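Local coordinates for protein PfVFT1 (Plasmodium falciparum, PDB 5JKQ) that is of unproven function but has the two-lobed Venus flytrap architecture of solute-binding proteins and so probably binds a small ligand between its lobes, at residues A[214-217]-A[218-221]; A[69-72]-A[73-77]; A[259-262]-A[263-266]; A[25-29]-A[30-34]. The protein carries 3 engineered substitutions. All blocks are in the same frame, centred on the assembly; numbering follows the deposited sequence.

Contact 1. Residues A[214-217]-A[218-221]; sequences NCNA and LKNI
Lys219 lies alongside Asn216, one turn of helix apart, both side chains pointing the same way from helix 212-222. Its CB sits 3.3 Å from the backbone O of Cys215, the same oxygen that accepts the hydrogen bond from Lys219 N, at 2.8 Å. With CG anti to the backbone N (chi1 -170°), the chain is carried past the amide of Asn216, and Lys219 CD comes to 4.0 Å from Asn216 OD1. Bends at the third and fourth torsions then turn NZ away, and the ammonium group makes a cation-pi contact with Tyr228. A long, flexible lysine suits this exposed place, since its methylenes can line a neighbour while the charge finds an aromatic ring. The helix is the middle element of a beta-alpha-beta unit, between parallel strands 206-209 and 227-229, in the lobe with the mixed sheet. Leu218 occupies its buried side, where its branched end packs on Ile181, Ile207, Ile250 and Val252 of that sheet; within the helix, Leu218 CD1 lies 3.7 Å from Asn214 O. Cys215 is disulfide-bonded to Cys209, tying the helix to the preceding strand, and the NH2 of buried Asn214 donates to Asn179 OD1 and Ser254 OG. Farther along, Asn220 N bonds to Asn216 O at 3.2 Å. A water donates to Ala217 O at 2.7 Å and accepts from Asn220 ND2 at 2.8 Å, so the exposed amide reaches the backbone through solvent.

Contact 2. Residues A[69-72]-A[73-77]; sequences LSEI and IKKKE
Leu69 and Ile73 meet at a slant on the buried side of helix 68-75, whose last turn is closed by a Schellman motif. Leu69 CG stands 3.9 Å from Ile73 CD1, the tip of the isoleucine lying against the branch point of the leucine. Ile73 reaches back because its CG1 is anti to the carbonyl carbon, beside the backbone N (chi1 -70°), which lays that methylene over Leu69 O. Branched apolar chains suit this side: Leu69 packs on Ile19 of helix 14-29, and Ile73 on Ile118 of helix 102-118. Ile72 touches Leu16 of helix 14-29 and Trp111 of helix 102-118, and its CG2 comes 3.4 Å from Glu77 O, where the chain folds back after the helix.

On the outer surface the lysines run along the backbone. Lys74 is extended beyond CG, with that atom 3.4 Å from Ser70 O, while Lys75 is bent at chi2 and chi3, bringing its NZ to 4.5 Å from Glu71 OE1. At that separation the opposite charges are not in contact, though they should still attract. Ser70 is buried, and its hydroxyl is hydrogen-bonded with Ile65 O and Asp67 OD1 near the start of the helix.

Lys76, with a positive phi of 50°, is the C-prime residue; it is exposed, its side chain touching Phe119, while the backbone turns into strand 77-83. Its N makes a weak bond to Ile73 O, and Glu77 N donates to Ile72 O at 3.1 Å, in the plane of that carbonyl.

Contact 3. Residues A[259-262]-A[263-266]; sequences NFNE and HKIN
Asn261 O receives two backbone N-H groups where the loop after strand 250-253 leads into strand 265-281: that of Lys264 closes a type I beta turn over Asn261 to Lys264, and that of Ile265, four residues on, is bound as in an alpha turn. Ile265 N approaches nearly head-on, at 3.0 Å with a C=O...N angle of 176°. Lys264 N, also 3.0 Å from Asn261 O, comes from above the carbonyl plane, 58° out of it. On the packed side Phe260 CB lies 4.1 Å from Ile265 CG1. Both side chains continue inward to Leu244 of helix 236-244, and Ile265 also touches Met182 and Leu184 of strand 175-184, a fitting place for a beta-branched residue entering a sheet.

The opposite character belongs to Asn261, His263 and Lys264, polar residues that can stay hydrated at the surface. Asn261 CG is anti to the backbone N (chi1 -172°), which swings the amide over the turn: ND2 lies 3.7 Å from Lys264 CG, and OD1 accepts a weak but straight bond from His263 N. A water at the ring edge accepts from Asn261 ND2 at 3.1 Å and makes a weak hydrogen bond with His263 ND1 at 3.4 Å.

Contact 4. Residues A[25-29]-A[30-34]; sequences KELIQ and NEELI
Asn30 folds its side chain back against the last turn of helix 14-29, setting ND2 3.9 Å from Glu26 CG with the amide and carboxylate planes 63° apart. Beside it, the side chain of Leu27 meets the next helix through CB and CD2: CB is 4.1 Å from Leu33 CB, and the methyl CD2 is 3.4 Å from Glu32 OE1, the side chains of Leu27 and Glu32 crossing at a slant. Ile28 and Leu33 run side by side, pointing the same way, with CG1 of the former 4.2 Å from CD2 of the latter.

Backbone bonds set these positions. Asn30 N donates to Glu26 O at 2.9 Å, the last regular helical bond here, and Leu33 N reaches back to Leu27 O at 3.2 Å with an almost straight N-H, tying the second helix to the first. The amide of Asn30 takes the torsion between its own N and carbonyl carbon (chi1 64°), and from there OD1 accepts from Glu32 N at 3.1 Å. Glu31, at the N-cap position, has a positive phi of 69° that turns the chain, while its carboxylate extends outward at the exposed corner.

Farther out, Leu27 is buried against Ile109, Ile110 and Thr113 of helix 102-118, and Ile28 packs on Ile47 and Ile50. Asparagine suits the junction because its short carbonyl can reach a backbone N-H two residues on: an Asx turn, here making the corner between helices 14-29 and 32-39.

Overall arrangement
All four contacts are local, but they sample both lobes of the molecule. Contacts 1 and 3 belong to the lobe with the mixed sheet and reach the same strand, 175-184, from a covering helix and from the turn that leads into strand 265-281. Contacts 2 and 4 lie on the far side of the chain's centre from contact 1, and both pack on helix 102-118; their centres are 24 Å apart. Contacts 1, 2 and 4 are partly buried, each with an apolar side turned inward, whereas contact 3 is a surface turn with one buried isoleucine. A disulfide marks contact 1, while positive-phi residues turn the chain in contacts 2 and 4, and contacts 1 and 3 include bridging waters.

Contact 1. Residues A[214-217]-A[218-221]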
loop_
_atom_site.group_PDB
_atom_site.type_symbol
_atom_site.label_atom_id
_atom_site.label_comp_id
_atom_site.label_asym_id
_atom_site.label_seq_id
_atom_site.Cartn_x
_atom_site.Cartn_y
_atom_site.Cartn_z
ATOM N N ASN A 214 0.779 5.344 -10.719
ATOM C CA ASN A 214 0.006 4.966 -11.899
ATOM C C ASN A 214 0.923 4.665 -13.082
ATOM O O ASN A 214 0.792 3.626 -13.730
ATOM C CB ASN A 214 -0.984 6.070 -12.292
ATOM C CG ASN A 214 -2.187 6.162 -11.358
ATOM O OD1 ASN A 214 -2.621 7.260 -11.009
ATOM N ND2 ASN A 214 -2.741 5.017 -10.965
ATOM N N CYS A 215 1.846 5.580 -13.363
ATOM C CA CYS A 215 2.783 5.406 -14.467
ATOM C C CYS A 215 3.739 4.242 -14.225
ATOM O O CYS A 215 4.138 3.557 -15.168
ATOM C CB CYS A 215 3.579 6.692 -14.702
ATOM S SG CYS A 215 2.764 7.866 -15.810
ATOM N N ASN A 216 4.101 4.017 -12.968
ATOM C CA ASN A 216 5.015 2.932 -12.623
ATOM C C ASN A 216 4.423 1.561 -12.932
ATOM O O ASN A 216 5.129 0.663 -13.390
ATOM C CB ASN A 216 5.400 3.009 -11.143
ATOM C CG ASN A 216 6.686 3.786 -10.913
ATOM O OD1 ASN A 216 7.648 3.660 -11.671
ATOM N ND2 ASN A 216 6.708 4.595 -9.859
ATOM N N ALA A 217 3.128 1.405 -12.683
ATOM C CA ALA A 217 2.453 0.138 -12.939
ATOM C C ALA A 217 2.521 -0.229 -14.419
ATOM O O ALA A 217 2.558 -1.408 -14.770
ATOM C CB ALA A 217 1.006 0.206 -12.474
ATOM N N LEU A 218 2.547 0.784 -15.281
ATOM C CA LEU A 218 2.631 0.564 -16.723
ATOM C C LEU A 218 4.075 0.583 -17.216
ATOM O O LEU A 218 4.390 -0.016 -18.245
ATOM C CB LEU A 218 1.812 1.613 -17.478
ATOM C CG LEU A 218 0.348 1.241 -17.724
ATOM C CD1 LEU A 218 -0.520 1.627 -16.536
ATOM C CD2 LEU A 218 -0.158 1.880 -19.003
ATOM N N LYS A 219 4.947 1.273 -16.489
ATOM C CA LYS A 219 6.363 1.314 -16.837
ATOM C C LYS A 219 6.954 -0.092 -16.780
ATOM O O LYS A 219 7.858 -0.429 -17.548
ATOM C CB LYS A 219 7.128 2.252 -15.901
ATOM C CG LYS A 219 8.562 2.537 -16.341
ATOM C CD LYS A 219 9.429 3.011 -15.184
ATOM C CE LYS A 219 10.122 4.323 -15.506
ATOM N NZ LYS A 219 9.157 5.454 -15.594
ATOM N N ASN A 220 6.433 -0.906 -15.868
ATOM C CA ASN A 220 6.850 -2.297 -15.743
ATOM C C ASN A 220 6.603 -3.084 -17.023
ATOM O O ASN A 220 7.298 -4.059 -17.309
ATOM C CB ASN A 220 6.110 -2.969 -14.583
ATOM C CG ASN A 220 6.566 -2.469 -13.227
ATOM O OD1 ASN A 220 7.737 -2.141 -13.033
ATOM N ND2 ASN A 220 5.639 -2.412 -12.278
ATOM N N ILE A 221 5.605 -2.653 -17.789
ATOM C CA ILE A 221 5.214 -3.347 -19.009
ATOM C C ILE A 221 5.928 -2.784 -20.233
ATOM O O ILE A 221 6.479 -3.536 -21.035
ATOM C CB ILE A 221 3.687 -3.254 -19.244
ATOM C CG1 ILE A 221 2.915 -3.732 -18.009
ATOM C CG2 ILE A 221 3.276 -4.056 -20.479
ATOM C CD1 ILE A 221 3.157 -5.188 -17.635
HETATM O O HOH W 1 3.197 -3.507 -13.135
#

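Contact 2. Residues A[69-72]-A[73-77]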
loop_
_atom_site.group_PDB
_atom_site.type_symbol
_atom_site.label_atom_id
_atom_site.label_comp_id
_atom_site.label_asym_id
_atom_site.label_seq_id
_atom_site.Cartn_x
_atom_site.Cartn_y
_atom_site.Cartn_z
ATOM N N LEU A 69 8.553 -7.342 19.659
ATOM C CA LEU A 69 7.218 -7.729 20.095
ATOM C C LEU A 69 7.152 -7.829 21.615
ATOM O O LEU A 69 6.146 -7.464 22.220
ATOM C CB LEU A 69 6.792 -9.057 19.465
ATOM C CG LEU A 69 5.315 -9.410 19.676
ATOM C CD1 LEU A 69 4.411 -8.450 18.915
ATOM C CD2 LEU A 69 5.027 -10.843 19.270
ATOM N N SER A 70 8.225 -8.316 22.231
ATOM C CA SER A 70 8.280 -8.423 23.685
ATOM C C SER A 70 8.188 -7.052 24.351
ATOM O O SER A 70 7.631 -6.923 25.441
ATOM C CB SER A 70 9.560 -9.133 24.121
ATOM O OG SER A 70 9.469 -10.527 23.883
ATOM N N GLU A 71 8.732 -6.030 23.696
ATOM C CA GLU A 71 8.624 -4.666 24.200
ATOM C C GLU A 71 7.175 -4.196 24.117
ATOM O O GLU A 71 6.640 -3.618 25.065
ATOM C CB GLU A 71 9.532 -3.718 23.412
ATOM C CG GLU A 71 11.008 -4.087 23.455
ATOM C CD GLU A 71 11.870 -3.139 22.642
ATOM O OE1 GLU A 71 11.342 -2.118 22.153
ATOM O OE2 GLU A 71 13.079 -3.415 22.493
ATOM N N ILE A 72 6.550 -4.454 22.973
ATOM C CA ILE A 72 5.152 -4.100 22.753
ATOM C C ILE A 72 4.263 -4.783 23.788
ATOM O O ILE A 72 3.342 -4.170 24.327
ATOM C CB ILE A 72 4.701 -4.491 21.325
ATOM C CG1 ILE A 72 5.425 -3.623 20.296
ATOM C CG2 ILE A 72 3.188 -4.330 21.144
ATOM C CD1 ILE A 72 5.441 -4.213 18.903
ATOM N N ILE A 73 4.557 -6.049 24.069
ATOM C CA ILE A 73 3.760 -6.844 24.998
ATOM C C ILE A 73 3.846 -6.300 26.422
ATOM O O ILE A 73 2.832 -6.188 27.112
ATOM C CB ILE A 73 4.204 -8.327 24.982
ATOM C CG1 ILE A 73 3.802 -8.970 23.656
ATOM C CG2 ILE A 73 3.565 -9.120 26.128
ATOM C CD1 ILE A 73 4.454 -10.313 23.392
ATOM N N LYS A 74 5.055 -5.962 26.862
ATOM C CA LYS A 74 5.263 -5.498 28.230
ATOM C C LYS A 74 4.591 -4.151 28.484
ATOM O O LYS A 74 4.053 -3.914 29.566
ATOM C CB LYS A 74 6.757 -5.409 28.535
ATOM C CG LYS A 74 7.398 -6.763 28.808
ATOM C CD LYS A 74 8.917 -6.689 28.785
ATOM C CE LYS A 74 9.540 -8.017 29.187
ATOM N NZ LYS A 74 10.914 -8.193 28.635
ATOM N N LYS A 75 4.614 -3.275 27.484
ATOM C CA LYS A 75 4.010 -1.952 27.611
ATOM C C LYS A 75 2.546 -1.932 27.174
ATOM O O LYS A 75 1.854 -0.935 27.379
ATOM C CB LYS A 75 4.804 -0.930 26.794
ATOM C CG LYS A 75 5.987 -0.325 27.538
ATOM C CD LYS A 75 7.277 -0.439 26.741
ATOM C CE LYS A 75 7.228 0.375 25.454
ATOM N NZ LYS A 75 8.476 0.225 24.652
ATOM N N LYS A 76 2.077 -3.035 26.591
ATOM C CA LYS A 76 0.740 -3.090 26.002
ATOM C C LYS A 76 0.525 -1.897 25.070
ATOM O O LYS A 76 -0.535 -1.267 25.077
ATOM C CB LYS A 76 -0.345 -3.121 27.089
ATOM C CG LYS A 76 -0.524 -4.471 27.772
ATOM C CD LYS A 76 -1.772 -4.470 28.654
ATOM C CE LYS A 76 -2.127 -5.863 29.159
ATOM N NZ LYS A 76 -1.159 -6.383 30.166
ATOM N N GLU A 77 1.545 -1.584 24.277
ATOM C CA GLU A 77 1.459 -0.477 23.331
ATOM C C GLU A 77 2.390 -0.659 22.136
ATOM O O GLU A 77 3.525 -1.116 22.281
ATOM C CB GLU A 77 1.777 0.846 24.030
ATOM C CG GLU A 77 1.737 2.055 23.098
ATOM C CD GLU A 77 1.898 3.372 23.832
ATOM O OE1 GLU A 77 0.936 3.806 24.500
ATOM O OE2 GLU A 77 2.986 3.976 23.736
#

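Contact 3. Residues A[259-262]-A[263-266]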
loop_
_atom_site.group_PDB
_atom_site.type_symbol
_atom_site.label_atom_id
_atom_site.label_comp_id
_atom_site.label_asym_id
_atom_site.label_seq_id
_atom_site.Cartn_x
_atom_site.Cartn_y
_atom_site.Cartn_z
ATOM N N ASN A 259 -18.393 9.595 -15.667
ATOM C CA ASN A 259 -18.153 9.037 -16.997
ATOM C C ASN A 259 -18.205 10.081 -18.106
ATOM O O ASN A 259 -19.062 10.963 -18.106
ATOM C CB ASN A 259 -19.180 7.942 -17.311
ATOM C CG ASN A 259 -19.056 6.734 -16.401
ATOM O OD1 ASN A 259 -19.985 6.403 -15.665
ATOM N ND2 ASN A 259 -17.913 6.061 -16.460
ATOM N N PHE A 260 -17.279 9.973 -19.052
ATOM C CA PHE A 260 -17.376 10.716 -20.300
ATOM C C PHE A 260 -18.205 9.894 -21.276
ATOM O O PHE A 260 -18.583 8.764 -20.963
ATOM C CB PHE A 260 -15.991 11.022 -20.865
ATOM C CG PHE A 260 -15.261 12.094 -20.109
ATOM C CD1 PHE A 260 -15.500 13.431 -20.377
ATOM C CD2 PHE A 260 -14.347 11.767 -19.125
ATOM C CE1 PHE A 260 -14.835 14.424 -19.679
ATOM C CE2 PHE A 260 -13.679 12.753 -18.426
ATOM C CZ PHE A 260 -13.923 14.084 -18.703
ATOM N N ASN A 261 -18.494 10.457 -22.446
ATOM C CA ASN A 261 -19.365 9.805 -23.420
ATOM C C ASN A 261 -18.936 8.368 -23.723
ATOM O O ASN A 261 -17.795 8.113 -24.106
ATOM C CB ASN A 261 -19.408 10.618 -24.719
ATOM C CG ASN A 261 -20.455 10.104 -25.698
ATOM O OD1 ASN A 261 -21.186 9.157 -25.408
ATOM N ND2 ASN A 261 -20.538 10.740 -26.862
ATOM N N GLU A 262 -19.872 7.445 -23.523
ATOM C CA GLU A 262 -19.685 6.022 -23.813
ATOM C C GLU A 262 -19.057 5.762 -25.180
ATOM O O GLU A 262 -18.218 4.876 -25.329
ATOM C CB GLU A 262 -21.035 5.299 -23.746
ATOM C CG GLU A 262 -21.119 4.201 -22.705
ATOM C CD GLU A 262 -22.549 3.749 -22.461
ATOM O OE1 GLU A 262 -23.084 4.027 -21.365
ATOM O OE2 GLU A 262 -23.139 3.118 -23.362
ATOM N N HIS A 263 -19.472 6.540 -26.173
ATOM C CA HIS A 263 -19.111 6.277 -27.560
ATOM C C HIS A 263 -17.751 6.856 -27.936
ATOM O O HIS A 263 -17.210 6.540 -28.996
ATOM C CB HIS A 263 -20.190 6.841 -28.486
ATOM C CG HIS A 263 -21.573 6.379 -28.147
ATOM N ND1 HIS A 263 -22.652 7.236 -28.091
ATOM C CD2 HIS A 263 -22.052 5.150 -27.841
ATOM C CE1 HIS A 263 -23.736 6.554 -27.765
ATOM N NE2 HIS A 263 -23.399 5.286 -27.608
ATOM N N LYS A 264 -17.200 7.695 -27.064
ATOM C CA LYS A 264 -15.946 8.387 -27.351
ATOM C C LYS A 264 -14.791 7.890 -26.487
ATOM O O LYS A 264 -13.646 7.848 -26.939
ATOM C CB LYS A 264 -16.126 9.893 -27.152
ATOM C CG LYS A 264 -17.105 10.538 -28.133
ATOM C CD LYS A 264 -16.500 10.723 -29.525
ATOM C CE LYS A 264 -15.769 12.063 -29.670
ATOM N NZ LYS A 264 -14.465 12.129 -28.944
ATOM N N ILE A 265 -15.091 7.524 -25.246
ATOM C CA ILE A 265 -14.058 7.139 -24.291
ATOM C C ILE A 265 -14.247 5.703 -23.830
ATOM O O ILE A 265 -15.369 5.206 -23.711
ATOM C CB ILE A 265 -14.047 8.099 -23.073
ATOM C CG1 ILE A 265 -13.312 9.396 -23.434
ATOM C CG2 ILE A 265 -13.403 7.455 -21.838
ATOM C CD1 ILE A 265 -11.789 9.265 -23.617
ATOM N N ASN A 266 -13.117 5.045 -23.597
ATOM C CA ASN A 266 -13.078 3.683 -23.098
ATOM C C ASN A 266 -12.300 3.637 -21.796
ATOM O O ASN A 266 -11.292 4.324 -21.660
ATOM C CB ASN A 266 -12.432 2.767 -24.134
ATOM C CG ASN A 266 -13.248 1.527 -24.408
ATOM O OD1 ASN A 266 -13.540 1.210 -25.559
ATOM N ND2 ASN A 266 -13.623 0.815 -23.353
HETATM O O HOH W 2 -22.679 10.484 -29.096
#

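Contact 4. Residues A[25-29]-A[30-34]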
loop_
_atom_site.group_PDB
_atom_site.type_symbol
_atom_site.label_atom_id
_atom_site.label_comp_id
_atom_site.label_asym_id
_atom_site.label_seq_id
_atom_site.Cartn_x
_atom_site.Cartn_y
_atom_site.Cartn_z
ATOM N N LYS A 25 -4.106 -12.705 8.002
ATOM C CA LYS A 25 -4.637 -13.975 7.528
ATOM C C LYS A 25 -5.971 -14.274 8.203
ATOM O O LYS A 25 -6.933 -14.682 7.550
ATOM C CB LYS A 25 -3.640 -15.104 7.792
ATOM C CG LYS A 25 -4.111 -16.470 7.321
ATOM C CD LYS A 25 -3.021 -17.515 7.491
ATOM C CE LYS A 25 -3.483 -18.883 7.024
ATOM N NZ LYS A 25 -2.385 -19.882 7.096
ATOM N N GLU A 26 -6.027 -14.053 9.511
ATOM C CA GLU A 26 -7.251 -14.277 10.267
ATOM C C GLU A 26 -8.336 -13.288 9.849
ATOM O O GLU A 26 -9.509 -13.651 9.747
ATOM C CB GLU A 26 -6.982 -14.170 11.769
ATOM C CG GLU A 26 -8.231 -14.287 12.621
ATOM C CD GLU A 26 -7.943 -14.786 14.023
ATOM O OE1 GLU A 26 -7.366 -15.887 14.157
ATOM O OE2 GLU A 26 -8.297 -14.080 14.989
ATOM N N LEU A 27 -7.941 -12.041 9.605
ATOM C CA LEU A 27 -8.885 -11.002 9.205
ATOM C C LEU A 27 -9.485 -11.293 7.830
ATOM O O LEU A 27 -10.564 -10.802 7.497
ATOM C CB LEU A 27 -8.207 -9.631 9.200
ATOM C CG LEU A 27 -7.985 -8.996 10.577
ATOM C CD1 LEU A 27 -7.166 -7.727 10.449
ATOM C CD2 LEU A 27 -9.310 -8.694 11.270
ATOM N N ILE A 28 -8.778 -12.092 7.038
ATOM C CA ILE A 28 -9.258 -12.506 5.726
ATOM C C ILE A 28 -10.176 -13.714 5.871
ATOM O O ILE A 28 -11.154 -13.854 5.137
ATOM C CB ILE A 28 -8.078 -12.826 4.781
ATOM C CG1 ILE A 28 -7.372 -11.526 4.393
ATOM C CG2 ILE A 28 -8.552 -13.547 3.518
ATOM C CD1 ILE A 28 -6.015 -11.715 3.763
ATOM N N GLN A 29 -9.863 -14.577 6.832
ATOM C CA GLN A 29 -10.686 -15.746 7.117
ATOM C C GLN A 29 -12.038 -15.357 7.710
ATOM O O GLN A 29 -13.063 -15.935 7.353
ATOM C CB GLN A 29 -9.959 -16.694 8.077
ATOM C CG GLN A 29 -8.779 -17.431 7.463
ATOM C CD GLN A 29 -7.972 -18.209 8.487
ATOM O OE1 GLN A 29 -7.988 -17.898 9.679
ATOM N NE2 GLN A 29 -7.259 -19.228 8.024
ATOM N N ASN A 30 -12.037 -14.385 8.620
ATOM C CA ASN A 30 -13.258 -14.011 9.331
ATOM C C ASN A 30 -14.030 -12.871 8.660
ATOM O O ASN A 30 -14.954 -12.310 9.251
ATOM C CB ASN A 30 -12.926 -13.636 10.782
ATOM C CG ASN A 30 -12.039 -12.410 10.892
ATOM O OD1 ASN A 30 -11.829 -11.684 9.925
ATOM N ND2 ASN A 30 -11.521 -12.169 12.091
ATOM N N GLU A 31 -13.634 -12.525 7.437
ATOM C CA GLU A 31 -14.366 -11.564 6.606
ATOM C C GLU A 31 -14.321 -10.120 7.122
ATOM O O GLU A 31 -14.894 -9.230 6.498
ATOM C CB GLU A 31 -15.836 -11.989 6.469
ATOM C CG GLU A 31 -16.049 -13.456 6.120
ATOM C CD GLU A 31 -17.517 -13.851 6.147
ATOM O OE1 GLU A 31 -18.379 -12.951 6.045
ATOM O OE2 GLU A 31 -17.810 -15.059 6.278
ATOM N N GLU A 32 -13.651 -9.880 8.246
ATOM C CA GLU A 32 -13.624 -8.540 8.833
ATOM C C GLU A 32 -12.958 -7.517 7.918
ATOM O O GLU A 32 -13.414 -6.376 7.819
ATOM C CB GLU A 32 -12.907 -8.553 10.184
ATOM C CG GLU A 32 -13.767 -9.040 11.339
ATOM C CD GLU A 32 -13.052 -8.967 12.676
ATOM O OE1 GLU A 32 -12.219 -8.055 12.861
ATOM O OE2 GLU A 32 -13.323 -9.825 13.542
ATOM N N LEU A 33 -11.881 -7.920 7.252
ATOM C CA LEU A 33 -11.114 -6.989 6.432
ATOM C C LEU A 33 -11.905 -6.553 5.203
ATOM O O LEU A 33 -11.889 -5.380 4.833
ATOM C CB LEU A 33 -9.781 -7.610 6.010
ATOM C CG LEU A 33 -8.857 -6.735 5.156
ATOM C CD1 LEU A 33 -8.679 -5.345 5.750
ATOM C CD2 LEU A 33 -7.505 -7.409 4.997
ATOM N N ILE A 34 -12.603 -7.495 4.577
ATOM C CA ILE A 34 -13.407 -7.187 3.399
ATOM C C ILE A 34 -14.685 -6.455 3.809
ATOM O O ILE A 34 -15.197 -5.621 3.064
ATOM C CB ILE A 34 -13.759 -8.463 2.605
ATOM C CG1 ILE A 34 -12.478 -9.233 2.266
ATOM C CG2 ILE A 34 -14.524 -8.104 1.328
ATOM C CD1 ILE A 34 -12.699 -10.551 1.545
#